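Local coordinates for protein cystatin-F (Homo sapiens, PDB 2CH9) that inhibits the cysteine proteases papain and cathepsin L, more weakly than other cystatins do, and forms a disulfide-linked homodimer, at residues A[50-55]-A[91-96]; A[73-78]-A[101-106]. All coordinates share one frame; numbering follows the deposited sequence. Where two conformers were deposited one is given.

The two contacts lie side by side at one end of the cystatin sheet, their centres about 8 Å apart. Along the chain their segments alternate: 50-55, 73-78, 91-96, 101-106. Strands 49-63, 67-78 and 102-112 are consecutive neighbours in the antiparallel sheet, and contact 2 joins the second and third of these. Contact 1 instead folds the loop between those two strands back onto strand 49-63. Segment 73-78 lies between 50-55 and 101-106 in the sheet, its edge toward 50-55 probably hydrogen-bonded, Ser-54 N to Glu-74 O (2.6 Å), while Phe-93 of the loop also packs on Gly-76. The long connection, which carries a disulfide and an N-glycan, is thereby tied to the sheet.

Contact 1 of 2, residues A[50-55]-A[91-96]; sequences LFKESR and CDFQTN. With ZN (zinc ion), chain H; NAG (2-acetamido-2-deoxy-beta-D-glucopyranose), chain C.
With CG anti to the backbone N (chi1 -178°) and every later torsion close to 180°, Lys-52 is a fully extended rod that carries NZ to the backbone carbonyl of Cys-91. In Phe-93, CG lies beside the backbone N (chi1 -64°), and this swings the ring back to strand 49-63. The lysine side chain crosses that of Phe-93 at about a right angle. Lys-52 NZ donates to Cys-91 O at 3.0 Å, nearly in line with the carbonyl bond, and has a weaker second acceptor in Leu-88 O. Lower down, Lys-52 CB packs against Phe-93 CE1 at 3.7 Å. The far edge of the ring meets two backbone oxygens lying near its plane, Lys-52 O at 3.3 Å from Phe-93 CE1 and Glu-53 O at 3.4 Å from Phe-93 CZ. Ser-54 CB approaches Phe-93 CZ obliquely at 3.5 Å. Asp-92, between Cys-91 and Phe-93, binds a zinc ion through both carboxylate oxygens, and further on Asn-96 bears a GlcNAc. Cys-91 is disulfide-bonded to Cys-80, just beyond strand 67-78. Ser-54 and Arg-55 form a classic beta bulge opposite Glu-74 of that strand, while Phe-51 and Glu-53 turn away from the loop to pack on helix 28-44.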
ATOM      1  N   LEU A  50     -11.907 -25.279   2.027  1.00 52.92           N
ATOM      2  CA  LEU A  50     -10.792 -24.382   1.746  1.00 52.92           C
ATOM      3  C   LEU A  50     -11.006 -23.655   0.408  1.00 52.54           C
ATOM      4  O   LEU A  50     -11.556 -24.217  -0.547  1.00 52.47           O
ATOM      5  CB  LEU A  50      -9.459 -25.145   1.698  1.00 52.67           C
ATOM      6  CG  LEU A  50      -8.874 -25.856   2.916  1.00 53.19           C
ATOM      7  CD1 LEU A  50      -7.659 -26.666   2.471  1.00 52.37           C
ATOM      8  CD2 LEU A  50      -8.498 -24.875   4.020  1.00 53.95           C
ATOM      9  N   PHE A  51     -10.556 -22.409   0.345  1.00 52.41           N
ATOM     10  CA  PHE A  51     -10.542 -21.663  -0.907  1.00 52.29           C
ATOM     11  C   PHE A  51      -9.145 -21.711  -1.497  1.00 52.54           C
ATOM     12  O   PHE A  51      -8.185 -21.979  -0.785  1.00 52.52           O
ATOM     13  CB  PHE A  51     -10.980 -20.221  -0.670  1.00 51.90           C
ATOM     14  CG  PHE A  51     -12.470 -20.048  -0.559  1.00 52.22           C
ATOM     15  CD1 PHE A  51     -13.184 -20.636   0.482  1.00 51.99           C
ATOM     16  CD2 PHE A  51     -13.162 -19.272  -1.489  1.00 52.29           C
ATOM     17  CE1 PHE A  51     -14.573 -20.466   0.589  1.00 52.08           C
ATOM     18  CE2 PHE A  51     -14.546 -19.097  -1.396  1.00 52.36           C
ATOM     19  CZ  PHE A  51     -15.253 -19.693  -0.353  1.00 52.43           C
ATOM     20  N   LYS A  52      -9.036 -21.433  -2.794  1.00 52.82           N
ATOM     21  CA  LYS A  52      -7.755 -21.430  -3.493  1.00 53.34           C
ATOM     22  C   LYS A  52      -7.731 -20.278  -4.499  1.00 53.91           C
ATOM     23  O   LYS A  52      -8.766 -19.930  -5.095  1.00 54.21           O
ATOM     24  CB  LYS A  52      -7.561 -22.778  -4.203  1.00 53.26           C
ATOM     25  CG  LYS A  52      -6.251 -22.980  -4.957  1.00 53.36           C
ATOM     26  CD  LYS A  52      -6.230 -24.356  -5.604  1.00 53.23           C
ATOM     27  CE  LYS A  52      -4.944 -24.610  -6.354  1.00 53.88           C
ATOM     28  NZ  LYS A  52      -4.944 -25.952  -7.020  1.00 55.07           N
ATOM     29  N   GLU A  53      -6.563 -19.668  -4.681  1.00 54.06           N
ATOM     30  CA  GLU A  53      -6.442 -18.599  -5.670  1.00 53.99           C
ATOM     31  C   GLU A  53      -6.820 -19.170  -7.047  1.00 54.10           C
ATOM     32  O   GLU A  53      -6.371 -20.261  -7.423  1.00 53.34           O
ATOM     33  CB  GLU A  53      -5.035 -17.990  -5.641  1.00 54.12           C
ATOM     34  CG  GLU A  53      -3.901 -18.847  -6.253  1.00 54.58           C
ATOM     35  CD  GLU A  53      -3.407 -19.986  -5.365  1.00 54.55           C
ATOM     36  OE1 GLU A  53      -3.902 -20.191  -4.231  1.00 55.31           O
ATOM     37  OE2 GLU A  53      -2.503 -20.704  -5.823  1.00 56.86           O
ATOM     38  N   SER A  54      -7.686 -18.461  -7.774  1.00 54.17           N
ATOM     39  CA  SER A  54      -8.130 -18.944  -9.080  1.00 54.34           C
ATOM     40  C   SER A  54      -7.614 -18.108 -10.245  1.00 54.49           C
ATOM     41  O   SER A  54      -7.462 -18.625 -11.344  1.00 54.62           O
ATOM     42  CB  SER A  54      -9.659 -19.095  -9.142  1.00 54.38           C
ATOM     43  OG  SER A  54     -10.327 -17.848  -9.049  1.00 54.92           O
ATOM     44  N   ARG A  55      -7.342 -16.826 -10.007  1.00 54.75           N
ATOM     45  CA  ARG A  55      -6.871 -15.933 -11.063  1.00 55.10           C
ATOM     46  C   ARG A  55      -6.196 -14.719 -10.452  1.00 54.93           C
ATOM     47  O   ARG A  55      -6.690 -14.162  -9.489  1.00 55.33           O
ATOM     48  CB  ARG A  55      -8.045 -15.502 -11.960  1.00 55.01           C
ATOM     49  CG  ARG A  55      -7.667 -14.655 -13.160  1.00 57.02           C
ATOM     50  CD  ARG A  55      -8.743 -14.723 -14.257  1.00 59.95           C
ATOM     51  NE  ARG A  55      -9.897 -13.877 -13.954  1.00 62.43           N
ATOM     52  CZ  ARG A  55     -10.321 -12.866 -14.714  1.00 64.64           C
ATOM     53  NH1 ARG A  55      -9.695 -12.561 -15.850  1.00 64.40           N
ATOM     54  NH2 ARG A  55     -11.378 -12.153 -14.337  1.00 65.10           N
ATOM     55  N   CYS A  91      -5.868 -29.493  -4.340  1.00 56.09           N
ATOM     56  CA  CYS A  91      -7.313 -29.234  -4.292  1.00 57.33           C
ATOM     57  C   CYS A  91      -7.822 -28.651  -5.602  1.00 57.53           C
ATOM     58  O   CYS A  91      -7.220 -27.738  -6.153  1.00 57.72           O
ATOM     59  CB  CYS A  91      -7.663 -28.306  -3.123  1.00 57.15           C
ATOM     60  SG  CYS A  91      -7.288 -29.056  -1.505  1.00 59.59           S
ATOM     61  N   ASP A  92      -8.926 -29.202  -6.101  1.00 58.04           N
ATOM     62  CA  ASP A  92      -9.585 -28.679  -7.305  1.00 58.16           C
ATOM     63  C   ASP A  92     -10.835 -27.872  -6.908  1.00 57.72           C
ATOM     64  O   ASP A  92     -11.371 -28.043  -5.814  1.00 57.14           O
ATOM     65  CB  ASP A  92      -9.945 -29.825  -8.271  1.00 58.65           C
ATOM     66  CG  ASP A  92      -8.705 -30.533  -8.868  1.00 59.82           C
ATOM     67  OD1 ASP A  92      -7.734 -29.875  -9.312  1.00 61.69           O
ATOM     68  OD2 ASP A  92      -8.712 -31.781  -8.928  1.00 62.88           O
ATOM     69  N   PHE A  93     -11.298 -26.994  -7.795  1.00 57.67           N
ATOM     70  CA  PHE A  93     -12.451 -26.148  -7.477  1.00 57.82           C
ATOM     71  C   PHE A  93     -13.789 -26.896  -7.518  1.00 58.23           C
ATOM     72  O   PHE A  93     -13.942 -27.883  -8.243  1.00 58.03           O
ATOM     73  CB  PHE A  93     -12.487 -24.900  -8.365  1.00 57.37           C
ATOM     74  CG  PHE A  93     -11.317 -23.983  -8.162  1.00 56.89           C
ATOM     75  CD1 PHE A  93     -11.241 -23.169  -7.039  1.00 56.09           C
ATOM     76  CD2 PHE A  93     -10.284 -23.936  -9.092  1.00 56.17           C
ATOM     77  CE1 PHE A  93     -10.153 -22.320  -6.846  1.00 55.57           C
ATOM     78  CE2 PHE A  93      -9.191 -23.094  -8.905  1.00 55.51           C
ATOM     79  CZ  PHE A  93      -9.124 -22.291  -7.783  1.00 55.70           C
ATOM     80  N   GLN A  94     -14.746 -26.414  -6.724  1.00 59.02           N
ATOM     81  CA  GLN A  94     -16.100 -26.960  -6.684  1.00 59.88           C
ATOM     82  C   GLN A  94     -16.719 -27.044  -8.072  1.00 60.92           C
ATOM     83  O   GLN A  94     -16.624 -26.100  -8.860  1.00 61.04           O
ATOM     84  CB  GLN A  94     -16.994 -26.107  -5.785  1.00 59.50           C
ATOM     85  CG  GLN A  94     -16.760 -26.291  -4.297  1.00 59.17           C
ATOM     86  CD  GLN A  94     -17.344 -27.588  -3.748  1.00 58.95           C
ATOM     87  OE1 GLN A  94     -18.199 -28.220  -4.374  1.00 58.83           O
ATOM     88  NE2 GLN A  94     -16.888 -27.982  -2.562  1.00 58.40           N
ATOM     89  N   THR A  95     -17.337 -28.188  -8.357  1.00 62.34           N
ATOM     90  CA  THR A  95     -18.070 -28.427  -9.600  1.00 63.76           C
ATOM     91  C   THR A  95     -19.552 -28.109  -9.367  1.00 64.71           C
ATOM     92  O   THR A  95     -20.162 -27.353 -10.133  1.00 64.91           O
ATOM     93  CB  THR A  95     -17.886 -29.896 -10.071  1.00 63.81           C
ATOM     94  OG1 THR A  95     -16.495 -30.152 -10.305  1.00 63.87           O
ATOM     95  CG2 THR A  95     -18.679 -30.187 -11.350  1.00 64.38           C
ATOM     96  N   ASN A  96     -20.105 -28.698  -8.300  1.00 65.70           N
ATOM     97  CA  ASN A  96     -21.459 -28.430  -7.802  1.00 66.64           C
ATOM     98  C   ASN A  96     -21.787 -26.935  -7.841  1.00 66.60           C
ATOM     99  O   ASN A  96     -21.147 -26.138  -7.150  1.00 66.48           O
ATOM    100  CB  ASN A  96     -21.572 -28.959  -6.361  1.00 67.13           C
ATOM    101  CG  ASN A  96     -23.010 -29.231  -5.928  1.00 69.49           C
ATOM    102  OD1 ASN A  96     -23.939 -28.522  -6.321  1.00 69.75           O
ATOM    103  ND2 ASN A  96     -23.186 -30.275  -5.096  1.00 73.59           N
TER
HETATM  104 ZN    ZN H1159      -7.017 -31.630  -9.998  0.50 66.02          ZN
HETATM  105  C1  NAG C1154     -24.490 -30.363  -4.464  1.00 78.36           C
HETATM  106  C2  NAG C1154     -25.139 -31.744  -4.654  1.00 80.87           C
HETATM  107  C3  NAG C1154     -26.494 -31.835  -3.949  1.00 81.20           C
HETATM  108  C4  NAG C1154     -26.417 -31.379  -2.492  1.00 81.34           C
HETATM  109  C5  NAG C1154     -25.650 -30.050  -2.363  1.00 81.00           C
HETATM  110  C6  NAG C1154     -25.383 -29.680  -0.901  1.00 81.32           C
HETATM  111  C7  NAG C1154     -24.435 -32.817  -6.732  1.00 82.02           C
HETATM  112  C8  NAG C1154     -24.843 -33.258  -8.112  1.00 82.19           C
HETATM  113  N2  NAG C1154     -25.306 -32.062  -6.064  1.00 81.66           N
HETATM  114  O3  NAG C1154     -26.971 -33.163  -4.000  1.00 81.35           O
HETATM  115  O4  NAG C1154     -27.733 -31.261  -1.981  1.00 81.35           O
HETATM  116  O5  NAG C1154     -24.412 -30.077  -3.074  1.00 79.85           O
HETATM  117  O6  NAG C1154     -24.232 -30.340  -0.407  1.00 81.85           O
HETATM  118  O7  NAG C1154     -23.341 -33.145  -6.268  1.00 81.96           O
HETATM  119  O   HOH W   1      -5.357 -30.335  -9.340  1.00 65.91           O

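Contact 2 of 2, residues A[73-78]-A[101-106]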
ATOM      1  N   VAL A  73      -6.542 -10.514  -6.944  1.00 55.56           N
ATOM      2  CA  VAL A  73      -6.549 -11.971  -7.046  1.00 55.62           C
ATOM      3  C   VAL A  73      -7.982 -12.490  -6.843  1.00 55.45           C
ATOM      4  O   VAL A  73      -8.695 -12.017  -5.958  1.00 56.21           O
ATOM      5  CB  VAL A  73      -5.543 -12.606  -6.028  0.50 55.46           C
ATOM      6  CG1 VAL A  73      -5.640 -11.939  -4.660  0.50 55.86           C
ATOM      7  CG2 VAL A  73      -5.718 -14.121  -5.923  0.50 55.45           C
ATOM      8  N   GLU A  74      -8.428 -13.398  -7.703  1.00 54.69           N
ATOM      9  CA  GLU A  74      -9.698 -14.065  -7.497  1.00 54.62           C
ATOM     10  C   GLU A  74      -9.462 -15.370  -6.737  1.00 54.31           C
ATOM     11  O   GLU A  74      -8.485 -16.073  -6.991  1.00 54.26           O
ATOM     12  CB  GLU A  74     -10.412 -14.320  -8.824  1.00 54.33           C
ATOM     13  CG  GLU A  74     -11.048 -13.064  -9.425  1.00 57.22           C
ATOM     14  CD  GLU A  74     -11.472 -13.246 -10.870  1.00 60.21           C
ATOM     15  OE1 GLU A  74     -11.758 -14.394 -11.286  1.00 62.33           O
ATOM     16  OE2 GLU A  74     -11.526 -12.233 -11.603  1.00 63.03           O
ATOM     17  N   ILE A  75     -10.343 -15.670  -5.789  1.00 53.70           N
ATOM     18  CA  ILE A  75     -10.272 -16.925  -5.044  1.00 53.25           C
ATOM     19  C   ILE A  75     -11.578 -17.693  -5.192  1.00 53.18           C
ATOM     20  O   ILE A  75     -12.635 -17.087  -5.356  1.00 52.94           O
ATOM     21  CB  ILE A  75      -9.930 -16.700  -3.559  1.00 53.23           C
ATOM     22  CG1 ILE A  75     -11.040 -15.917  -2.843  1.00 53.18           C
ATOM     23  CG2 ILE A  75      -8.577 -15.976  -3.427  1.00 52.44           C
ATOM     24  CD1 ILE A  75     -10.888 -15.909  -1.333  1.00 51.24           C
ATOM     25  N   GLY A  76     -11.495 -19.020  -5.157  1.00 52.57           N
ATOM     26  CA  GLY A  76     -12.666 -19.864  -5.340  1.00 52.39           C
ATOM     27  C   GLY A  76     -12.723 -21.024  -4.367  1.00 52.43           C
ATOM     28  O   GLY A  76     -11.684 -21.541  -3.938  1.00 52.17           O
ATOM     29  N   ARG A  77     -13.942 -21.439  -4.022  1.00 52.33           N
ATOM     30  CA  ARG A  77     -14.133 -22.560  -3.110  1.00 52.24           C
ATOM     31  C   ARG A  77     -13.703 -23.867  -3.775  1.00 52.14           C
ATOM     32  O   ARG A  77     -14.057 -24.128  -4.925  1.00 52.10           O
ATOM     33  CB  ARG A  77     -15.582 -22.640  -2.632  1.00 51.93           C
ATOM     34  CG  ARG A  77     -15.788 -23.685  -1.544  1.00 51.81           C
ATOM     35  CD  ARG A  77     -17.243 -23.845  -1.137  1.00 52.63           C
ATOM     36  NE  ARG A  77     -17.687 -22.823  -0.188  1.00 52.74           N
ATOM     37  CZ  ARG A  77     -18.760 -22.054  -0.353  1.00 55.05           C
ATOM     38  NH1 ARG A  77     -19.528 -22.187  -1.430  1.00 55.42           N
ATOM     39  NH2 ARG A  77     -19.081 -21.154   0.570  1.00 54.87           N
ATOM     40  N   THR A  78     -12.915 -24.666  -3.054  1.00 52.48           N
ATOM     41  CA  THR A  78     -12.495 -25.988  -3.522  1.00 52.50           C
ATOM     42  C   THR A  78     -13.343 -27.092  -2.885  1.00 52.64           C
ATOM     43  O   THR A  78     -14.203 -26.824  -2.042  1.00 52.32           O
ATOM     44  CB  THR A  78     -11.001 -26.275  -3.212  1.00 52.64           C
ATOM     45  OG1 THR A  78     -10.828 -26.457  -1.802  1.00 53.58           O
ATOM     46  CG2 THR A  78     -10.109 -25.150  -3.684  1.00 52.05           C
ATOM     47  N   GLN A 101     -18.367 -20.841  -5.342  1.00 59.92           N
ATOM     48  CA  GLN A 101     -18.300 -19.473  -4.831  1.00 59.05           C
ATOM     49  C   GLN A 101     -16.957 -18.836  -5.159  1.00 58.26           C
ATOM     50  O   GLN A 101     -15.901 -19.416  -4.881  1.00 57.66           O
ATOM     51  CB  GLN A 101     -18.567 -19.421  -3.324  1.00 59.20           C
ATOM     52  CG  GLN A 101     -18.388 -18.030  -2.733  1.00 60.65           C
ATOM     53  CD  GLN A 101     -19.155 -17.816  -1.445  1.00 63.62           C
ATOM     54  OE1 GLN A 101     -18.577 -17.433  -0.422  1.00 65.33           O
ATOM     55  NE2 GLN A 101     -20.464 -18.051  -1.485  1.00 64.12           N
ATOM     56  N   THR A 102     -17.011 -17.647  -5.753  1.00 56.96           N
ATOM     57  CA  THR A 102     -15.812 -16.897  -6.082  1.00 56.43           C
ATOM     58  C   THR A 102     -15.843 -15.529  -5.415  1.00 55.72           C
ATOM     59  O   THR A 102     -16.899 -14.903  -5.306  1.00 55.68           O
ATOM     60  CB  THR A 102     -15.638 -16.748  -7.611  1.00 56.51           C
ATOM     61  OG1 THR A 102     -15.671 -18.041  -8.220  1.00 56.89           O
ATOM     62  CG2 THR A 102     -14.305 -16.094  -7.961  1.00 57.27           C
ATOM     63  N   LEU A 103     -14.678 -15.084  -4.957  1.00 54.91           N
ATOM     64  CA  LEU A 103     -14.515 -13.736  -4.429  1.00 54.61           C
ATOM     65  C   LEU A 103     -13.421 -12.999  -5.169  1.00 54.03           C
ATOM     66  O   LEU A 103     -12.436 -13.608  -5.596  1.00 53.16           O
ATOM     67  CB  LEU A 103     -14.166 -13.762  -2.939  1.00 54.79           C
ATOM     68  CG  LEU A 103     -15.268 -14.168  -1.956  1.00 55.45           C
ATOM     69  CD1 LEU A 103     -15.204 -15.670  -1.689  1.00 55.27           C
ATOM     70  CD2 LEU A 103     -15.134 -13.395  -0.661  1.00 54.76           C
ATOM     71  N   SER A 104     -13.608 -11.690  -5.310  1.00 53.22           N
ATOM     72  CA  SER A 104     -12.570 -10.788  -5.786  1.00 53.57           C
ATOM     73  C   SER A 104     -11.904 -10.139  -4.589  1.00 53.70           C
ATOM     74  O   SER A 104     -12.570  -9.477  -3.780  1.00 53.54           O
ATOM     75  CB  SER A 104     -13.152  -9.686  -6.681  1.00 53.41           C
ATOM     76  OG  SER A 104     -13.762 -10.219  -7.844  1.00 54.47           O
ATOM     77  N   CYS A 105     -10.593 -10.322  -4.489  1.00 53.99           N
ATOM     78  CA  CYS A 105      -9.820  -9.789  -3.379  1.00 54.85           C
ATOM     79  C   CYS A 105      -8.752  -8.794  -3.823  1.00 54.65           C
ATOM     80  O   CYS A 105      -8.263  -8.840  -4.949  1.00 55.00           O
ATOM     81  CB  CYS A 105      -9.136 -10.924  -2.607  1.00 55.10           C
ATOM     82  SG  CYS A 105     -10.240 -12.177  -1.959  1.00 57.56           S
ATOM     83  N   TYR A 106      -8.410  -7.888  -2.919  1.00 54.49           N
ATOM     84  CA  TYR A 106      -7.179  -7.142  -3.002  1.00 54.15           C
ATOM     85  C   TYR A 106      -6.333  -7.560  -1.804  1.00 54.57           C
ATOM     86  O   TYR A 106      -6.826  -7.632  -0.676  1.00 54.08           O
ATOM     87  CB  TYR A 106      -7.436  -5.629  -2.975  1.00 53.87           C
ATOM     88  CG  TYR A 106      -6.142  -4.850  -2.874  1.00 54.29           C
ATOM     89  CD1 TYR A 106      -5.339  -4.644  -4.005  1.00 51.10           C
ATOM     90  CD2 TYR A 106      -5.686  -4.358  -1.638  1.00 52.48           C
ATOM     91  CE1 TYR A 106      -4.140  -3.965  -3.920  1.00 52.00           C
ATOM     92  CE2 TYR A 106      -4.477  -3.668  -1.547  1.00 52.61           C
ATOM     93  CZ  TYR A 106      -3.716  -3.471  -2.697  1.00 54.07           C
ATOM     94  OH  TYR A 106      -2.526  -2.789  -2.623  1.00 55.42           O
TER
HETATM   95  O   HOH W   2     -16.030 -22.476  -6.570  1.00 48.61           O
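Ile-75 and Leu-103 face each other as a hydrogen-bonded pair in the antiparallel sheet of the cystatin fold, which wraps round helix 28-44. Their side chains slant across one another on the face turned to that helix, Ile-75 CG1 meeting Leu-103 CB at 3.8 Å. A chi1 of 64° sets CG1 of Ile-75 between its backbone N and carbonyl carbon, and from there CD1 reaches Cys-105 SG at 3.8 Å. That sulfur is disulfide-bonded to Cys-125 of strand 117-126, and Ile-75 and Leu-103 both touch Phe-41 of the helix. On the opposite face, the non-hydrogen-bonded pair Glu-74 and Ser-104 sits beside Gly-76 and Thr-102. The Glu-74 carboxylate turns to Arg-55 of strand 49-63, with which it forms a salt bridge, and Ser-104 packs on Lys-16 of the second subunit. At the end of the pairing, Arg-77 lays one face of its guanidinium over Gln-101 CB, with NH1 at 3.5 Å; the guanidinium and amide planes are 47° apart. The arginine's polar bonds go to Leu-99 O and to Asp-47, which fix the group from outside the pair. Between the backbones, Ile-75 N donates to Leu-103 O and Leu-103 N to Ile-75 O, both at 2.9 Å. Past Gly-76, Arg-77 N donates to Gln-101 O at 2.9 Å, and a water bridges the same two residues, donating to Arg-77 O and accepting from Gln-101 N, both at 3.1 Å.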